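Local coordinates for protein methyltransferase WBDD (Escherichia coli, PDB 4AZS) that joins a kinase and a methyltransferase in one chain and regulates the length of O9a O-antigen chains, at residues 190-201 with 266-274. Numbering follows the deposited sequence.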
loop_
_atom_site.group_PDB
_atom_site.type_symbol
_atom_site.label_atom_id
_atom_site.label_comp_id
_atom_site.label_asym_id
_atom_site.label_seq_id
_atom_site.Cartn_x
_atom_site.Cartn_y
_atom_site.Cartn_z
ATOM N N ASP A 190 -19.899 -0.175 28.207
ATOM C CA ASP A 190 -20.471 0.197 29.488
ATOM C C ASP A 190 -19.346 0.645 30.410
ATOM O O ASP A 190 -18.292 -0.016 30.476
ATOM C CB ASP A 190 -21.126 -1.026 30.063
ATOM C CG ASP A 190 -21.945 -0.707 31.303
ATOM O OD1 ASP A 190 -21.407 -0.300 32.377
ATOM O OD2 ASP A 190 -23.168 -0.845 31.166
ATOM N N PRO A 191 -19.559 1.740 31.144
ATOM C CA PRO A 191 -18.493 2.243 31.972
ATOM C C PRO A 191 -18.024 1.265 33.058
ATOM O O PRO A 191 -16.889 1.337 33.524
ATOM C CB PRO A 191 -19.101 3.518 32.600
ATOM C CG PRO A 191 -20.558 3.343 32.509
ATOM C CD PRO A 191 -20.797 2.536 31.273
ATOM N N ARG A 192 -18.908 0.385 33.489
ATOM C CA ARG A 192 -18.524 -0.648 34.431
ATOM C C ARG A 192 -17.407 -1.588 33.958
ATOM O O ARG A 192 -16.723 -2.166 34.780
ATOM C CB ARG A 192 -19.730 -1.443 34.855
ATOM C CG ARG A 192 -20.523 -0.655 35.853
ATOM C CD ARG A 192 -21.846 -1.317 36.064
ATOM N NE ARG A 192 -22.654 -1.177 34.872
ATOM C CZ ARG A 192 -23.928 -1.561 34.789
ATOM N NH1 ARG A 192 -24.540 -2.101 35.836
ATOM N NH2 ARG A 192 -24.595 -1.403 33.656
ATOM N N GLU A 193 -17.170 -1.677 32.668
ATOM C CA GLU A 193 -16.011 -2.452 32.184
ATOM C C GLU A 193 -14.667 -1.903 32.642
ATOM O O GLU A 193 -13.655 -2.613 32.612
ATOM C CB GLU A 193 -15.979 -2.478 30.679
ATOM C CG GLU A 193 -17.062 -3.348 30.075
ATOM C CD GLU A 193 -17.117 -3.174 28.555
ATOM O OE1 GLU A 193 -16.040 -3.232 27.891
ATOM O OE2 GLU A 193 -18.227 -2.929 28.041
ATOM N N LEU A 194 -14.621 -0.634 33.025
ATOM C CA LEU A 194 -13.366 -0.092 33.502
ATOM C C LEU A 194 -13.125 -0.463 34.974
ATOM O O LEU A 194 -12.008 -0.252 35.486
ATOM C CB LEU A 194 -13.376 1.444 33.380
ATOM C CG LEU A 194 -13.566 2.031 31.982
ATOM C CD1 LEU A 194 -13.636 3.556 31.997
ATOM C CD2 LEU A 194 -12.423 1.561 31.115
ATOM N N ILE A 195 -14.169 -0.915 35.684
ATOM C CA ILE A 195 -14.056 -1.098 37.138
ATOM C C ILE A 195 -14.441 -2.451 37.701
ATOM O O ILE A 195 -14.219 -2.689 38.852
ATOM C CB ILE A 195 -14.852 -0.022 37.929
ATOM C CG1 ILE A 195 -16.291 0.039 37.495
ATOM C CG2 ILE A 195 -14.192 1.350 37.790
ATOM C CD1 ILE A 195 -17.149 0.885 38.394
ATOM N N GLU A 196 -15.063 -3.306 36.898
ATOM C CA GLU A 196 -15.652 -4.533 37.380
ATOM C C GLU A 196 -14.555 -5.538 37.810
ATOM O O GLU A 196 -14.829 -6.427 38.564
ATOM C CB GLU A 196 -16.559 -5.138 36.310
ATOM C CG GLU A 196 -15.802 -5.810 35.183
ATOM C CD GLU A 196 -16.680 -6.069 33.960
ATOM O OE1 GLU A 196 -17.906 -5.814 34.041
ATOM O OE2 GLU A 196 -16.141 -6.514 32.911
ATOM N N GLN A 197 -13.318 -5.342 37.367
ATOM C CA GLN A 197 -12.177 -6.079 37.927
ATOM C C GLN A 197 -11.878 -5.681 39.369
ATOM O O GLN A 197 -11.221 -6.449 40.070
ATOM C CB GLN A 197 -10.893 -5.909 37.090
ATOM C CG GLN A 197 -10.169 -4.567 37.242
ATOM C CD GLN A 197 -10.936 -3.392 36.630
ATOM O OE1 GLN A 197 -12.027 -3.595 36.066
ATOM N NE2 GLN A 197 -10.380 -2.166 36.724
ATOM N N CYS A 198 -12.343 -4.511 39.822
ATOM C CA CYS A 198 -12.176 -4.130 41.229
ATOM C C CYS A 198 -13.179 -4.876 42.094
ATOM O O CYS A 198 -14.202 -5.343 41.612
ATOM C CB CYS A 198 -12.322 -2.646 41.381
ATOM S SG CYS A 198 -11.005 -1.724 40.510
ATOM N N ALA A 199 -12.878 -5.021 43.372
ATOM C CA ALA A 199 -13.624 -5.934 44.218
ATOM C C ALA A 199 -15.009 -5.454 44.523
ATOM O O ALA A 199 -15.974 -6.191 44.372
ATOM C CB ALA A 199 -12.864 -6.153 45.538
ATOM N N PHE A 200 -15.087 -4.256 45.049
ATOM C CA PHE A 200 -16.346 -3.636 45.444
ATOM C C PHE A 200 -16.655 -2.391 44.605
ATOM O O PHE A 200 -15.802 -1.501 44.491
ATOM C CB PHE A 200 -16.267 -3.201 46.925
ATOM C CG PHE A 200 -17.551 -2.587 47.445
ATOM C CD1 PHE A 200 -18.563 -3.381 47.944
ATOM C CD2 PHE A 200 -17.730 -1.225 47.454
ATOM C CE1 PHE A 200 -19.737 -2.822 48.420
ATOM C CE2 PHE A 200 -18.894 -0.649 47.956
ATOM C CZ PHE A 200 -19.902 -1.448 48.418
ATOM N N TYR A 201 -17.832 -2.322 44.007
ATOM C CA TYR A 201 -18.307 -1.077 43.391
ATOM C C TYR A 201 -19.818 -0.903 43.493
ATOM O O TYR A 201 -20.584 -1.887 43.411
ATOM C CB TYR A 201 -17.832 -0.929 41.907
ATOM C CG TYR A 201 -18.581 -1.796 40.916
ATOM C CD1 TYR A 201 -19.732 -1.350 40.341
ATOM C CD2 TYR A 201 -18.149 -3.068 40.588
ATOM C CE1 TYR A 201 -20.442 -2.121 39.468
ATOM C CE2 TYR A 201 -18.867 -3.879 39.680
ATOM C CZ TYR A 201 -20.012 -3.378 39.137
ATOM O OH TYR A 201 -20.784 -4.074 38.237
ATOM N N PHE A 266 -23.543 -9.287 48.049
ATOM C CA PHE A 266 -23.870 -8.111 47.255
ATOM C C PHE A 266 -24.399 -8.576 45.908
ATOM O O PHE A 266 -23.647 -9.164 45.136
ATOM C CB PHE A 266 -22.618 -7.230 47.056
ATOM C CG PHE A 266 -22.925 -5.794 46.741
ATOM C CD1 PHE A 266 -23.135 -5.379 45.457
ATOM C CD2 PHE A 266 -23.013 -4.871 47.744
ATOM C CE1 PHE A 266 -23.434 -4.055 45.171
ATOM C CE2 PHE A 266 -23.296 -3.560 47.487
ATOM C CZ PHE A 266 -23.500 -3.127 46.196
ATOM N N PHE A 267 -25.681 -8.331 45.640
ATOM C CA PHE A 267 -26.332 -8.711 44.373
ATOM C C PHE A 267 -26.574 -7.507 43.457
ATOM O O PHE A 267 -27.159 -6.521 43.866
ATOM C CB PHE A 267 -27.684 -9.346 44.660
ATOM C CG PHE A 267 -27.625 -10.753 45.220
ATOM C CD1 PHE A 267 -26.424 -11.329 45.681
ATOM C CD2 PHE A 267 -28.796 -11.513 45.297
ATOM C CE1 PHE A 267 -26.408 -12.618 46.201
ATOM C CE2 PHE A 267 -28.776 -12.795 45.817
ATOM C CZ PHE A 267 -27.586 -13.350 46.276
ATOM N N TYR A 268 -26.134 -7.603 42.212
ATOM C CA TYR A 268 -26.449 -6.632 41.208
ATOM C C TYR A 268 -27.774 -7.039 40.564
ATOM O O TYR A 268 -27.965 -8.187 40.179
ATOM C CB TYR A 268 -25.318 -6.566 40.194
ATOM C CG TYR A 268 -24.078 -5.978 40.808
ATOM C CD1 TYR A 268 -23.985 -4.618 41.051
ATOM C CD2 TYR A 268 -23.016 -6.777 41.192
ATOM C CE1 TYR A 268 -22.844 -4.064 41.621
ATOM C CE2 TYR A 268 -21.863 -6.230 41.763
ATOM C CZ TYR A 268 -21.781 -4.868 41.961
ATOM O OH TYR A 268 -20.671 -4.312 42.574
ATOM N N TYR A 269 -28.712 -6.102 40.533
ATOM C CA TYR A 269 -29.957 -6.232 39.789
ATOM C C TYR A 269 -29.736 -5.645 38.392
ATOM O O TYR A 269 -30.314 -6.082 37.421
ATOM C CB TYR A 269 -31.039 -5.424 40.494
ATOM C CG TYR A 269 -31.254 -5.750 41.913
ATOM C CD1 TYR A 269 -30.918 -6.981 42.408
ATOM C CD2 TYR A 269 -31.839 -4.828 42.786
ATOM C CE1 TYR A 269 -31.127 -7.299 43.720
ATOM C CE2 TYR A 269 -32.081 -5.164 44.123
ATOM C CZ TYR A 269 -31.721 -6.397 44.571
ATOM O OH TYR A 269 -31.917 -6.801 45.872
ATOM N N ASP A 270 -28.923 -4.591 38.336
ATOM C CA ASP A 270 -28.601 -3.858 37.103
ATOM C C ASP A 270 -27.165 -4.300 36.771
ATOM O O ASP A 270 -26.233 -4.088 37.613
ATOM C CB ASP A 270 -28.684 -2.362 37.430
ATOM C CG ASP A 270 -28.195 -1.442 36.304
ATOM O OD1 ASP A 270 -27.541 -1.939 35.342
ATOM O OD2 ASP A 270 -28.500 -0.215 36.423
ATOM N N MET A 271 -27.007 -4.981 35.630
ATOM C CA MET A 271 -25.694 -5.488 35.175
ATOM C C MET A 271 -25.399 -4.975 33.781
ATOM O O MET A 271 -26.325 -4.652 33.073
ATOM C CB MET A 271 -25.666 -7.000 35.158
ATOM C CG MET A 271 -25.410 -7.616 36.527
ATOM S SD MET A 271 -23.703 -7.469 37.145
ATOM C CE MET A 271 -22.925 -8.803 36.239
ATOM N N PRO A 272 -24.103 -4.901 33.382
ATOM C CA PRO A 272 -23.831 -4.425 32.028
ATOM C C PRO A 272 -24.138 -5.472 30.973
ATOM O O PRO A 272 -24.379 -6.630 31.304
ATOM C CB PRO A 272 -22.323 -4.124 32.046
ATOM C CG PRO A 272 -21.754 -4.977 33.129
ATOM C CD PRO A 272 -22.853 -5.089 34.161
ATOM N N HIS A 273 -24.140 -5.033 29.714
ATOM C CA HIS A 273 -24.125 -5.932 28.547
ATOM C C HIS A 273 -25.375 -6.751 28.490
ATOM O O HIS A 273 -26.442 -6.274 28.855
ATOM C CB HIS A 273 -22.856 -6.796 28.551
ATOM C CG HIS A 273 -21.589 -5.996 28.786
ATOM N ND1 HIS A 273 -20.859 -6.090 29.931
ATOM C CD2 HIS A 273 -20.957 -5.036 27.987
ATOM C CE1 HIS A 273 -19.807 -5.254 29.850
ATOM N NE2 HIS A 273 -19.873 -4.608 28.658
ATOM N N GLY A 274 -25.277 -7.988 28.041
ATOM C CA GLY A 274 -26.458 -8.826 27.959
ATOM C C GLY A 274 -26.832 -9.307 29.336
ATOM O O GLY A 274 -27.976 -9.660 29.584
HETATM O O HOH W 1 -24.485 -2.044 29.310
HETATM O O HOH W 2 -23.617 -3.315 37.956
HETATM O O HOH W 3 -19.633 -4.539 45.046
#
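Y268 and Y201 meet in an unusual double way: their rings lie in an offset stack, planes 19° apart, while the hydroxyl that ends the Y268 side chain sits over the centre of the Y201 ring and donates to the Y201 carbonyl. The bond from Y268 OH to Y201 O is 2.6 Å, in the carbonyl plane and on a lone pair. Y201 has CG between its backbone N and carbonyl carbon (chi1 76°); this places the ring beside its own carbonyl, within reach of the same Y268 hydroxyl. A water bonded to Y201 N also donates to Y268 OH. Next to this pair F200 sets its edge against the face of F266, with centroids 5.3 Å apart.

At the other end of the contact, R192 links two acids. Side-on, R192 NE and NH2 grip the two oxygens of D190, each 2.9 Å from its partner (NE to OD1, NH2 to OD2), and D190 OD1 also closes an Asx turn with R192 N. R192 NH1 reaches D270 OD1 at 3.0 Å, from above the carboxylate plane, and P272 lies over one guanidinium face. D270 OD2 is hydrogen-bonded to S23 of the second subunit, tying the D190-R192-D270 network to that neighbouring chain.

The contact thus joins what are probably the methyltransferase and kinase parts of the chain: strand 200-207, at the edge of the mixed sheet beside strand 216-222, faces strand 262-268, which lies between strands 254-258 and 316-322 in the antiparallel sheet that also lines the AMP pocket, with helix 278-296 packed against F267 and Y269.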